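Local coordinates for protein glucuronan lyase A (Trichoderma reesei, PDB 2ZZJ) that probably cleaves beta-1,4-linked polyglucuronate within the chain, as an endo-acting lyase, and binds a calcium ion, at residues G8-W13 / S36-T41; H127-N132 / V187-V192; P84-I89 / Y200-H205; F72-S77 / A144-G149. One frame throughout, in Å; residues are numbered along the deposited sequence.

Contact 1: residues G8-W13 / S36-T41; sequences GHLNGW and SALKMT. With CA (calcium ion), chain B.
Ser36 and Leu38, where strand 37-43 of the jelly roll begins, pack against the loop 8-13 beside the calcium site. Ser36 O binds the calcium ion at 2.4 Å, together with two waters, the backbone O atoms of Asp7 and Lys33, and the carboxylate of Asp222. The Ser36 hydroxyl, anti to its own N (chi1 -164°), donates to Gly8 O at 2.7 Å, tilted 26° from the carbonyl plane. Gly8 sits so tightly against Ser36 and Ala37 that a CB there would clash with both. Over one face of the His9 imidazole lies Ser36 CB, 3.6 Å from the ring centroid, in a CH-pi contact. His9 ND1 is hydrogen-bonded to Asp7 OD1, so this ring links two residues that bind calcium through their backbones. With an alanine in place of His9, Ser36 CB would probably lose the ring it packs on and Asp7 OD1 its imidazole partner. Leu38 touches four residues of the loop. Its CB carries Leu38 CG to within 4.0 Å of Gly8 C, and there the side chain forks. Leu38 CD1 approaches the Trp13 indole obliquely, 3.6 Å from Trp13 NE1. On the other branch, Leu38 CD2 rests 3.8 Å from His9 C and also meets Leu10 CD2 at 4.0 Å, the two side chains crossing at a slant.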
loop_
_atom_site.group_PDB
_atom_site.type_symbol
_atom_site.label_atom_id
_atom_site.label_comp_id
_atom_site.label_asym_id
_atom_site.label_seq_id
_atom_site.Cartn_x
_atom_site.Cartn_y
_atom_site.Cartn_z
ATOM N N GLY A 8 -2.427 -14.027 7.070
ATOM C CA GLY A 8 -0.972 -14.178 6.862
ATOM C C GLY A 8 -0.649 -15.498 6.183
ATOM O O GLY A 8 0.264 -16.208 6.608
ATOM N N HIS A 9 -1.376 -15.794 5.106
ATOM C CA HIS A 9 -1.181 -16.990 4.284
ATOM C C HIS A 9 -1.269 -16.641 2.790
ATOM O O HIS A 9 -1.929 -15.670 2.373
ATOM C CB HIS A 9 -2.266 -18.032 4.600
ATOM C CG HIS A 9 -1.978 -18.882 5.803
ATOM N ND1 HIS A 9 -2.660 -18.748 6.994
ATOM C CD2 HIS A 9 -1.069 -19.872 5.998
ATOM C CE1 HIS A 9 -2.194 -19.626 7.864
ATOM N NE2 HIS A 9 -1.217 -20.311 7.287
ATOM N N LEU A 10 -0.623 -17.455 1.967
ATOM C CA LEU A 10 -0.696 -17.275 0.555
ATOM C C LEU A 10 -2.118 -17.490 0.069
ATOM O O LEU A 10 -2.569 -16.816 -0.851
ATOM C CB LEU A 10 0.258 -18.242 -0.162
ATOM C CG LEU A 10 1.755 -17.923 0.018
ATOM C CD1 LEU A 10 2.598 -18.986 -0.720
ATOM C CD2 LEU A 10 2.079 -16.514 -0.474
ATOM N N ASN A 11 -2.833 -18.418 0.695
ATOM C CA ASN A 11 -4.193 -18.704 0.223
ATOM C C ASN A 11 -5.097 -17.471 0.323
ATOM O O ASN A 11 -5.123 -16.820 1.381
ATOM C CB ASN A 11 -4.822 -19.840 0.995
ATOM C CG ASN A 11 -6.110 -20.348 0.311
ATOM O OD1 ASN A 11 -6.318 -20.133 -0.892
ATOM N ND2 ASN A 11 -6.972 -20.971 1.071
ATOM N N GLY A 12 -5.788 -17.148 -0.765
ATOM C CA GLY A 12 -6.854 -16.154 -0.721
ATOM C C GLY A 12 -6.487 -14.903 -1.469
ATOM O O GLY A 12 -7.352 -14.093 -1.762
ATOM N N TRP A 13 -5.197 -14.721 -1.752
ATOM C CA TRP A 13 -4.748 -13.608 -2.596
ATOM C C TRP A 13 -4.896 -14.060 -4.036
ATOM O O TRP A 13 -4.641 -15.229 -4.342
ATOM C CB TRP A 13 -3.279 -13.292 -2.328
ATOM C CG TRP A 13 -3.040 -12.885 -0.920
ATOM C CD1 TRP A 13 -2.503 -13.644 0.075
ATOM C CD2 TRP A 13 -3.328 -11.604 -0.347
ATOM N NE1 TRP A 13 -2.439 -12.911 1.245
ATOM C CE2 TRP A 13 -2.959 -11.660 1.008
ATOM C CE3 TRP A 13 -3.864 -10.413 -0.856
ATOM C CZ2 TRP A 13 -3.095 -10.552 1.878
ATOM C CZ3 TRP A 13 -4.001 -9.310 0.013
ATOM C CH2 TRP A 13 -3.607 -9.399 1.362
ATOM N N SER A 36 1.041 -17.767 11.541
ATOM C CA SER A 36 1.530 -17.544 10.201
ATOM C C SER A 36 1.565 -16.058 9.904
ATOM O O SER A 36 0.704 -15.312 10.381
ATOM C CB SER A 36 0.595 -18.216 9.207
ATOM O OG SER A 36 1.238 -18.315 7.953
ATOM N N ALA A 37 2.558 -15.642 9.130
ATOM C CA ALA A 37 2.533 -14.299 8.517
ATOM C C ALA A 37 3.212 -14.377 7.151
ATOM O O ALA A 37 3.760 -15.426 6.798
ATOM C CB ALA A 37 3.215 -13.306 9.418
ATOM N N LEU A 38 3.223 -13.273 6.405
ATOM C CA LEU A 38 3.891 -13.237 5.116
ATOM C C LEU A 38 5.142 -12.422 5.217
ATOM O O LEU A 38 5.125 -11.383 5.865
ATOM C CB LEU A 38 2.985 -12.630 4.051
ATOM C CG LEU A 38 1.734 -13.455 3.740
ATOM C CD1 LEU A 38 0.812 -12.716 2.756
ATOM C CD2 LEU A 38 2.104 -14.843 3.172
ATOM N N LYS A 39 6.221 -12.905 4.599
ATOM C CA LYS A 39 7.485 -12.163 4.534
ATOM C C LYS A 39 7.730 -11.754 3.086
ATOM O O LYS A 39 7.721 -12.605 2.189
ATOM C CB LYS A 39 8.648 -13.024 5.035
ATOM C CG LYS A 39 9.989 -12.290 5.005
ATOM C CD LYS A 39 11.122 -13.136 5.581
ATOM C CE LYS A 39 11.350 -14.387 4.728
ATOM N NZ LYS A 39 12.723 -14.936 5.076
ATOM N N MET A 40 7.920 -10.456 2.842
ATOM C CA MET A 40 8.233 -9.946 1.510
ATOM C C MET A 40 9.677 -9.462 1.531
ATOM O O MET A 40 10.075 -8.747 2.461
ATOM C CB MET A 40 7.341 -8.752 1.130
ATOM C CG MET A 40 5.924 -9.115 0.645
ATOM S SD MET A 40 5.034 -10.081 1.838
ATOM C CE MET A 40 3.364 -9.769 1.250
ATOM N N THR A 41 10.457 -9.853 0.529
ATOM C CA THR A 41 11.842 -9.331 0.398
ATOM C C THR A 41 12.105 -8.802 -1.001
ATOM O O THR A 41 11.465 -9.243 -1.998
ATOM C CB THR A 41 12.929 -10.373 0.806
ATOM O OG1 THR A 41 13.189 -11.276 -0.284
ATOM C CG2 THR A 41 12.504 -11.139 2.044
HETATM CA CA CA B . -1.356 -14.438 11.189
HETATM O O HOH W 1 -2.032 -16.830 11.151
HETATM O O HOH W 2 -3.562 -13.717 11.836
#

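Contact 2: residues H127-N132 / V187-V192; sequences HYRQPN and VDDDSV
His127 has more surface buried here than any other residue, and it meets Asp188 edge-on. Its ND1 donates to Asp188 OD1 at 2.8 Å, nearly in the ring plane and on the syn side of the carboxylate; the link to OD2 is weak. Ring and carboxylate planes stand 85° apart. Asp188 CG lies between its backbone N and carbonyl carbon (chi1 63°), which brings Asp188 OD1 to 3.2 Å from His127 CA. A water completes the clasp, donating to His127 O at 2.6 Å and to Asp188 OD1 at 2.7 Å. The contact joins two surface loops of the jelly roll, one between strands 118-126 and 135-145, the other leading into strand 192-197, with Val187 CG1 tucked beside Tyr128 CB. Further along, Arg129 NH2 forms a salt bridge with Asp189 OD2 at 3.0 Å, reaching its anti side. Arg96 shares that oxygen. Replacing Asp189 by an alanine would probably leave two neighbouring arginines without the carboxylate between them. Asp189 OD1 is engaged within its own loop: Ser191 N (3.1 Å) and Ser191 OG (2.7 Å) both donate from one face of the carboxylate, the former closing an Asx turn.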
loop_
_atom_site.group_PDB
_atom_site.type_symbol
_atom_site.label_atom_id
_atom_site.label_comp_id
_atom_site.label_asym_id
_atom_site.label_seq_id
_atom_site.Cartn_x
_atom_site.Cartn_y
_atom_site.Cartn_z
ATOM N N HIS A 127 -8.825 13.556 -13.513
ATOM C CA HIS A 127 -9.445 12.853 -14.658
ATOM C C HIS A 127 -8.470 11.847 -15.313
ATOM O O HIS A 127 -8.853 10.729 -15.667
ATOM C CB HIS A 127 -9.977 13.863 -15.714
ATOM C CG HIS A 127 -10.730 13.216 -16.839
ATOM N ND1 HIS A 127 -11.926 12.552 -16.657
ATOM C CD2 HIS A 127 -10.448 13.119 -18.162
ATOM C CE1 HIS A 127 -12.352 12.080 -17.815
ATOM N NE2 HIS A 127 -11.467 12.399 -18.742
ATOM N N TYR A 128 -7.217 12.243 -15.473
ATOM C CA TYR A 128 -6.183 11.350 -16.025
ATOM C C TYR A 128 -6.684 10.468 -17.171
ATOM O O TYR A 128 -6.429 9.254 -17.214
ATOM C CB TYR A 128 -5.597 10.469 -14.918
ATOM C CG TYR A 128 -4.186 9.964 -15.164
ATOM C CD1 TYR A 128 -3.117 10.855 -15.283
ATOM C CD2 TYR A 128 -3.905 8.594 -15.239
ATOM C CE1 TYR A 128 -1.804 10.394 -15.479
ATOM C CE2 TYR A 128 -2.595 8.126 -15.422
ATOM C CZ TYR A 128 -1.553 9.040 -15.547
ATOM O OH TYR A 128 -0.254 8.603 -15.729
ATOM N N ARG A 129 -7.409 11.074 -18.108
ATOM C CA ARG A 129 -7.869 10.332 -19.283
ATOM C C ARG A 129 -7.907 11.299 -20.452
ATOM O O ARG A 129 -8.419 12.429 -20.307
ATOM C CB ARG A 129 -9.271 9.763 -19.057
ATOM C CG ARG A 129 -9.789 8.921 -20.202
ATOM C CD ARG A 129 -11.150 8.343 -19.896
ATOM N NE ARG A 129 -11.113 7.423 -18.761
ATOM C CZ ARG A 129 -10.712 6.161 -18.836
ATOM N NH1 ARG A 129 -10.300 5.638 -19.988
ATOM N NH2 ARG A 129 -10.720 5.412 -17.744
ATOM N N GLN A 130 -7.353 10.869 -21.588
ATOM C CA GLN A 130 -7.437 11.653 -22.839
ATOM C C GLN A 130 -8.898 11.979 -23.170
ATOM O O GLN A 130 -9.766 11.106 -23.058
ATOM C CB GLN A 130 -6.790 10.901 -24.008
ATOM C CG GLN A 130 -5.270 10.696 -23.873
ATOM C CD GLN A 130 -4.468 11.992 -23.977
ATOM O OE1 GLN A 130 -5.020 13.083 -24.185
ATOM N NE2 GLN A 130 -3.158 11.875 -23.837
ATOM N N PRO A 131 -9.177 13.230 -23.603
ATOM C CA PRO A 131 -8.252 14.311 -23.985
ATOM C C PRO A 131 -7.890 15.314 -22.868
ATOM O O PRO A 131 -7.589 16.492 -23.166
ATOM C CB PRO A 131 -9.037 15.032 -25.093
ATOM C CG PRO A 131 -10.520 14.888 -24.662
ATOM C CD PRO A 131 -10.587 13.656 -23.735
ATOM N N ASN A 132 -7.909 14.864 -21.606
ATOM C CA ASN A 132 -7.500 15.691 -20.457
ATOM C C ASN A 132 -6.818 14.851 -19.367
ATOM O O ASN A 132 -7.499 14.242 -18.524
ATOM C CB ASN A 132 -8.711 16.443 -19.874
ATOM C CG ASN A 132 -8.363 17.265 -18.643
ATOM O OD1 ASN A 132 -7.232 17.747 -18.489
ATOM N ND2 ASN A 132 -9.344 17.434 -17.751
ATOM N N VAL A 187 -9.965 9.353 -8.958
ATOM C CA VAL A 187 -10.254 9.944 -10.264
ATOM C C VAL A 187 -11.728 9.757 -10.647
ATOM O O VAL A 187 -12.409 8.865 -10.134
ATOM C CB VAL A 187 -9.299 9.405 -11.398
ATOM C CG1 VAL A 187 -7.856 9.874 -11.155
ATOM C CG2 VAL A 187 -9.346 7.908 -11.526
ATOM N N ASP A 188 -12.221 10.609 -11.547
ATOM C CA ASP A 188 -13.641 10.600 -11.890
ATOM C C ASP A 188 -14.059 9.532 -12.919
ATOM O O ASP A 188 -14.686 9.861 -13.930
ATOM C CB ASP A 188 -14.129 12.018 -12.290
ATOM C CG ASP A 188 -13.442 12.567 -13.550
ATOM O OD1 ASP A 188 -12.449 11.962 -14.013
ATOM O OD2 ASP A 188 -13.917 13.610 -14.087
ATOM N N ASP A 189 -13.735 8.265 -12.649
ATOM C CA ASP A 189 -14.291 7.122 -13.395
ATOM C C ASP A 189 -14.690 5.923 -12.485
ATOM O O ASP A 189 -14.641 6.034 -11.254
ATOM C CB ASP A 189 -13.370 6.670 -14.538
ATOM C CG ASP A 189 -12.105 5.980 -14.048
ATOM O OD1 ASP A 189 -12.099 5.420 -12.905
ATOM O OD2 ASP A 189 -11.117 5.967 -14.829
ATOM N N ASP A 190 -15.062 4.798 -13.092
ATOM C CA ASP A 190 -15.580 3.633 -12.344
ATOM C C ASP A 190 -14.671 2.390 -12.462
ATOM O O ASP A 190 -15.128 1.251 -12.367
ATOM C CB ASP A 190 -17.013 3.289 -12.787
ATOM C CG ASP A 190 -17.961 4.480 -12.727
ATOM O OD1 ASP A 190 -17.910 5.286 -11.772
ATOM O OD2 ASP A 190 -18.786 4.610 -13.657
ATOM N N SER A 191 -13.375 2.613 -12.680
ATOM C CA SER A 191 -12.401 1.515 -12.682
ATOM C C SER A 191 -12.460 0.820 -11.305
ATOM O O SER A 191 -12.762 1.461 -10.311
ATOM C CB SER A 191 -10.970 2.053 -12.898
ATOM O OG SER A 191 -10.911 3.172 -13.799
ATOM N N VAL A 192 -12.184 -0.475 -11.275
ATOM C CA VAL A 192 -12.035 -1.200 -10.012
ATOM C C VAL A 192 -10.532 -1.265 -9.715
ATOM O O VAL A 192 -9.765 -1.790 -10.506
ATOM C CB VAL A 192 -12.670 -2.603 -10.064
ATOM C CG1 VAL A 192 -12.398 -3.373 -8.761
ATOM C CG2 VAL A 192 -14.180 -2.493 -10.309
HETATM O O HOH W 3 -11.125 9.785 -14.937
#

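Contact 3: residues P84-I89 / Y200-H205; sequences PQSYNI and YANSWH
Asn88 and Tyr200 form an antiparallel hydrogen-bonded pair in one sheet of the jelly roll, just where the chain leaves strand 199-200 and turns through Ala201, the centre of an inverse gamma turn, into helix 202-207. Both backbone bonds of the pair are 2.9 Å long, Asn88 N to Tyr200 O and Tyr200 N to Asn88 O. Polar side chains at the start of the helix then take over from the sheet. Ser203 OG accepts from Ser86 N at 2.9 Å. The Ser86 hydroxyl donates to Asn202 OD1 at 2.7 Å, in the carbonyl plane and on a lone pair. A water held by Ser86 OG, Asn88 OD1 and Asn202 ND2 ties these three side chains together, while Asn88 ND2 is hydrogen-bonded to Ala90 O. The aromatic part lies beyond Ser203. Tyr87 turns an edge to the face of the Trp204 five-membered ring in an offset edge-to-face pair, centroids 5.2 Å apart and planes at 88°. Alongside it, Trp204 NE1 donates to Tyr87 OH at 2.9 Å, the hydroxyl standing 27° out of the indole plane. Apolar contacts fill in around these rings: Ala201 CB packs over a face of Trp204 and against Tyr87 CD1. Gln85 CB lies 3.5 Å from Ser203 CB, while its amide is hydrogen-bonded to Asp207, His209 and Thr211. A second water donates to Ser86 O at 2.7 Å and accepts from Trp204 N.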
loop_
_atom_site.group_PDB
_atom_site.type_symbol
_atom_site.label_atom_id
_atom_site.label_comp_id
_atom_site.label_asym_id
_atom_site.label_seq_id
_atom_site.Cartn_x
_atom_site.Cartn_y
_atom_site.Cartn_z
ATOM N N PRO A 84 16.243 8.165 2.950
ATOM C CA PRO A 84 15.324 9.129 2.364
ATOM C C PRO A 84 14.527 8.656 1.151
ATOM O O PRO A 84 13.567 9.329 0.763
ATOM C CB PRO A 84 16.243 10.294 1.929
ATOM C CG PRO A 84 17.643 9.795 2.023
ATOM C CD PRO A 84 17.654 8.634 2.936
ATOM N N GLN A 85 14.938 7.556 0.522
ATOM C CA GLN A 85 14.180 7.003 -0.610
ATOM C C GLN A 85 12.852 6.441 -0.113
ATOM O O GLN A 85 12.678 6.232 1.086
ATOM C CB GLN A 85 14.967 5.917 -1.338
ATOM C CG GLN A 85 16.126 6.464 -2.192
ATOM C CD GLN A 85 16.829 5.396 -2.993
ATOM O OE1 GLN A 85 17.268 4.384 -2.458
ATOM N NE2 GLN A 85 17.011 5.655 -4.284
ATOM N N SER A 86 11.918 6.227 -1.036
ATOM C CA SER A 86 10.662 5.542 -0.723
ATOM C C SER A 86 10.820 4.040 -0.786
ATOM O O SER A 86 11.387 3.524 -1.741
ATOM C CB SER A 86 9.579 5.942 -1.724
ATOM O OG SER A 86 8.489 5.017 -1.698
ATOM N N TYR A 87 10.288 3.357 0.222
ATOM C CA TYR A 87 9.980 1.912 0.154
ATOM C C TYR A 87 8.475 1.819 0.367
ATOM O O TYR A 87 7.971 2.166 1.432
ATOM C CB TYR A 87 10.765 1.089 1.187
ATOM C CG TYR A 87 12.254 1.118 0.916
ATOM C CD1 TYR A 87 12.829 0.189 0.052
ATOM C CD2 TYR A 87 13.075 2.124 1.476
ATOM C CE1 TYR A 87 14.198 0.220 -0.223
ATOM C CE2 TYR A 87 14.452 2.166 1.202
ATOM C CZ TYR A 87 14.996 1.213 0.339
ATOM O OH TYR A 87 16.341 1.207 0.014
ATOM N N ASN A 88 7.766 1.423 -0.684
ATOM C CA ASN A 88 6.315 1.427 -0.658
ATOM C C ASN A 88 5.868 0.143 0.032
ATOM O O ASN A 88 6.479 -0.911 -0.166
ATOM C CB ASN A 88 5.764 1.495 -2.081
ATOM C CG ASN A 88 4.329 1.987 -2.119
ATOM O OD1 ASN A 88 4.060 3.198 -2.041
ATOM N ND2 ASN A 88 3.393 1.051 -2.236
ATOM N N ILE A 89 4.830 0.237 0.862
ATOM C CA ILE A 89 4.367 -0.939 1.599
ATOM C C ILE A 89 2.924 -1.405 1.256
ATOM O O ILE A 89 2.564 -2.541 1.600
ATOM C CB ILE A 89 4.533 -0.814 3.135
ATOM C CG1 ILE A 89 3.711 0.367 3.709
ATOM C CG2 ILE A 89 6.052 -0.667 3.531
ATOM C CD1 ILE A 89 3.706 0.393 5.280
ATOM N N TYR A 200 7.444 -2.718 -2.214
ATOM C CA TYR A 200 7.673 -2.216 -3.567
ATOM C C TYR A 200 8.746 -1.143 -3.517
ATOM O O TYR A 200 8.512 -0.013 -3.066
ATOM C CB TYR A 200 6.349 -1.727 -4.177
ATOM C CG TYR A 200 6.476 -0.915 -5.460
ATOM C CD1 TYR A 200 7.452 -1.231 -6.409
ATOM C CD2 TYR A 200 5.572 0.102 -5.758
ATOM C CE1 TYR A 200 7.556 -0.508 -7.607
ATOM C CE2 TYR A 200 5.677 0.854 -6.947
ATOM C CZ TYR A 200 6.663 0.515 -7.866
ATOM O OH TYR A 200 6.793 1.223 -9.039
ATOM N N ALA A 201 9.950 -1.517 -3.907
ATOM C CA ALA A 201 11.090 -0.628 -3.711
ATOM C C ALA A 201 11.143 0.300 -4.891
ATOM O O ALA A 201 11.948 0.115 -5.806
ATOM C CB ALA A 201 12.377 -1.447 -3.547
ATOM N N ASN A 202 10.242 1.275 -4.905
ATOM C CA ASN A 202 10.025 2.072 -6.114
ATOM C C ASN A 202 11.142 3.092 -6.439
ATOM O O ASN A 202 11.472 3.349 -7.610
ATOM C CB ASN A 202 8.630 2.722 -6.134
ATOM C CG ASN A 202 8.312 3.546 -4.896
ATOM O OD1 ASN A 202 8.859 3.346 -3.826
ATOM N ND2 ASN A 202 7.346 4.434 -5.034
ATOM N N SER A 203 11.731 3.666 -5.399
ATOM C CA SER A 203 12.798 4.649 -5.599
ATOM C C SER A 203 14.051 4.049 -6.226
ATOM O O SER A 203 14.815 4.785 -6.892
ATOM C CB SER A 203 13.150 5.349 -4.288
ATOM O OG SER A 203 12.148 6.291 -3.941
ATOM N N TRP A 204 14.281 2.744 -6.014
ATOM C CA TRP A 204 15.418 2.067 -6.620
ATOM C C TRP A 204 15.345 2.214 -8.146
ATOM O O TRP A 204 16.348 2.558 -8.793
ATOM C CB TRP A 204 15.462 0.572 -6.251
ATOM C CG TRP A 204 15.873 0.251 -4.861
ATOM C CD1 TRP A 204 16.340 1.137 -3.905
ATOM C CD2 TRP A 204 15.945 -1.055 -4.260
ATOM N NE1 TRP A 204 16.671 0.452 -2.757
ATOM C CE2 TRP A 204 16.432 -0.884 -2.941
ATOM C CE3 TRP A 204 15.607 -2.351 -4.693
ATOM C CZ2 TRP A 204 16.594 -1.949 -2.053
ATOM C CZ3 TRP A 204 15.776 -3.418 -3.806
ATOM C CH2 TRP A 204 16.270 -3.204 -2.491
ATOM N N HIS A 205 14.165 1.984 -8.715
ATOM C CA HIS A 205 13.976 2.158 -10.155
ATOM C C HIS A 205 13.831 3.639 -10.529
ATOM O O HIS A 205 14.562 4.132 -11.383
ATOM C CB HIS A 205 12.765 1.354 -10.640
ATOM C CG HIS A 205 12.292 1.752 -11.999
ATOM N ND1 HIS A 205 11.477 2.846 -12.212
ATOM C CD2 HIS A 205 12.535 1.215 -13.218
ATOM C CE1 HIS A 205 11.235 2.957 -13.507
ATOM N NE2 HIS A 205 11.866 1.983 -14.137
HETATM O O HOH W 4 5.785 5.196 -2.754
HETATM O O HOH W 5 13.157 2.061 -3.135
#

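Contact 4: residues F72-S77 / A144-G149; sequences FAFRLS and ATVSAG
Apolar packing of Leu76 and Phe74 on Val146, continued by a backbone bond to Gly149, joins the end of strand 66-76 to the connection that follows strand 135-145. Val146 CG1, anti to the backbone N (chi1 -178°), is the touching branch: it lies 3.9 Å from Leu76 CD1, the two side chains crossing at about a right angle, and 4.1 Å from Phe74 CZ, to whose ring it is oblique. Phe172 also touches Val146 and Phe74. Farther along, Gly149 N donates to Leu76 O at 2.9 Å, from 41° above the carbonyl plane, and Ala148 CB comes to 3.3 Å from Ser77 O. A water links Leu76 N to Ser147 O. The extended Arg75 lays its guanidinium face over Gly149 CA; two waters at the edge of the group bridge it to Gly149 O, one from NE and one from NH2, each 2.9 Å from its nitrogen. Arg75 also makes a cation-pi contact with Trp220, and its NH1 binds a citrate, probably from the crystallisation liquor. Strand 135-145 belongs to one sheet and strand 152-160 to the other, so the contact lies where the chain crosses between the two sheets of a jelly-roll beta-sandwich.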
loop_
_atom_site.group_PDB
_atom_site.type_symbol
_atom_site.label_atom_id
_atom_site.label_comp_id
_atom_site.label_asym_id
_atom_site.label_seq_id
_atom_site.Cartn_x
_atom_site.Cartn_y
_atom_site.Cartn_z
ATOM N N PHE A 72 -4.285 -3.557 7.999
ATOM C CA PHE A 72 -3.212 -4.572 7.893
ATOM C C PHE A 72 -2.182 -4.337 8.954
ATOM O O PHE A 72 -2.074 -3.206 9.498
ATOM C CB PHE A 72 -2.557 -4.617 6.526
ATOM C CG PHE A 72 -1.896 -3.316 6.113
ATOM C CD1 PHE A 72 -0.520 -3.167 6.228
ATOM C CD2 PHE A 72 -2.663 -2.261 5.605
ATOM C CE1 PHE A 72 0.118 -1.953 5.831
ATOM C CE2 PHE A 72 -2.055 -1.055 5.215
ATOM C CZ PHE A 72 -0.670 -0.902 5.334
ATOM N N ALA A 73 -1.458 -5.407 9.284
ATOM C CA ALA A 73 -0.304 -5.223 10.143
ATOM C C ALA A 73 0.955 -5.354 9.298
ATOM O O ALA A 73 0.993 -6.152 8.360
ATOM C CB ALA A 73 -0.303 -6.259 11.266
ATOM N N PHE A 74 1.984 -4.592 9.624
ATOM C CA PHE A 74 3.291 -4.729 8.943
ATOM C C PHE A 74 4.441 -4.509 9.916
ATOM O O PHE A 74 4.255 -3.921 10.978
ATOM C CB PHE A 74 3.416 -3.788 7.731
ATOM C CG PHE A 74 3.761 -2.366 8.106
ATOM C CD1 PHE A 74 5.087 -1.938 8.113
ATOM C CD2 PHE A 74 2.747 -1.479 8.522
ATOM C CE1 PHE A 74 5.424 -0.602 8.490
ATOM C CE2 PHE A 74 3.068 -0.131 8.918
ATOM C CZ PHE A 74 4.402 0.279 8.895
ATOM N N ARG A 75 5.622 -4.979 9.523
ATOM C CA ARG A 75 6.789 -4.951 10.372
ATOM C C ARG A 75 8.012 -4.799 9.486
ATOM O O ARG A 75 8.202 -5.568 8.541
ATOM C CB ARG A 75 6.875 -6.268 11.138
ATOM C CG ARG A 75 8.083 -6.352 12.078
ATOM C CD ARG A 75 8.185 -7.771 12.589
ATOM N NE ARG A 75 9.238 -7.930 13.593
ATOM C CZ ARG A 75 10.506 -8.197 13.301
ATOM N NH1 ARG A 75 10.889 -8.307 12.051
ATOM N NH2 ARG A 75 11.398 -8.363 14.277
ATOM N N LEU A 76 8.839 -3.792 9.778
ATOM C CA LEU A 76 10.130 -3.701 9.112
ATOM C C LEU A 76 11.123 -4.586 9.844
ATOM O O LEU A 76 11.009 -4.785 11.062
ATOM C CB LEU A 76 10.663 -2.285 9.157
ATOM C CG LEU A 76 9.732 -1.166 8.669
ATOM C CD1 LEU A 76 10.373 0.222 8.831
ATOM C CD2 LEU A 76 9.331 -1.407 7.211
ATOM N N SER A 77 12.136 -5.068 9.132
ATOM C CA SER A 77 13.235 -5.797 9.800
ATOM C C SER A 77 13.799 -4.977 10.973
ATOM O O SER A 77 13.839 -3.756 10.954
ATOM C CB SER A 77 14.371 -6.109 8.829
ATOM O OG SER A 77 14.959 -4.885 8.425
ATOM N N ALA A 144 3.186 9.209 10.829
ATOM C CA ALA A 144 3.640 8.563 12.040
ATOM C C ALA A 144 5.080 8.181 11.895
ATOM O O ALA A 144 5.527 7.781 10.808
ATOM C CB ALA A 144 2.837 7.300 12.343
ATOM N N THR A 145 5.797 8.275 13.009
ATOM C CA THR A 145 7.131 7.707 13.136
ATOM C C THR A 145 7.033 6.184 13.210
ATOM O O THR A 145 6.252 5.606 13.999
ATOM C CB THR A 145 7.843 8.257 14.412
ATOM O OG1 THR A 145 7.868 9.680 14.321
ATOM C CG2 THR A 145 9.243 7.763 14.467
ATOM N N VAL A 146 7.827 5.530 12.380
ATOM C CA VAL A 146 7.783 4.095 12.280
ATOM C C VAL A 146 9.049 3.489 12.873
ATOM O O VAL A 146 10.164 3.748 12.366
ATOM C CB VAL A 146 7.630 3.639 10.781
ATOM C CG1 VAL A 146 7.539 2.160 10.712
ATOM C CG2 VAL A 146 6.402 4.287 10.125
ATOM N N SER A 147 8.879 2.708 13.925
ATOM C CA SER A 147 9.966 1.951 14.525
ATOM C C SER A 147 10.236 0.642 13.795
ATOM O O SER A 147 9.317 -0.044 13.345
ATOM C CB SER A 147 9.672 1.674 15.998
ATOM O OG SER A 147 8.556 0.797 16.119
ATOM N N ALA A 148 11.504 0.298 13.668
ATOM C CA ALA A 148 11.882 -0.976 13.072
ATOM C C ALA A 148 11.707 -2.142 14.042
ATOM O O ALA A 148 11.753 -1.957 15.272
ATOM C CB ALA A 148 13.355 -0.908 12.573
ATOM N N GLY A 149 11.537 -3.352 13.509
ATOM C CA GLY A 149 11.495 -4.562 14.323
ATOM C C GLY A 149 10.282 -4.727 15.220
ATOM O O GLY A 149 10.282 -5.614 16.092
HETATM O O HOH W 6 8.249 -8.125 16.331
HETATM O O HOH W 7 10.911 -8.242 17.118
HETATM O O HOH W 8 8.480 -2.216 12.105
#

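In the fold
Contacts 3 and 4 meet inside the sandwich, where Ile89 CD1 of one sheet packs 3.7 Å from Phe74 CZ of the other; their centres are about 15 Å apart. Strand 216-227 ties three contacts together: its Tyr221 pairs through the backbone with Leu38 of contact 1, touches Phe74 of contact 4 and bonds through its hydroxyl to Ile89 O of contact 3. Contacts 1 and 4 reach the same sheet, about 7 Å apart at their nearest atoms. The calcium ion belongs to contact 1, about 12 Å from the Arg75 side chain of contact 4. Contact 2 lies across the chain's centre from contacts 1 and 4, about 32 Å from contact 1 and about 34 Å from contact 4, centre to centre.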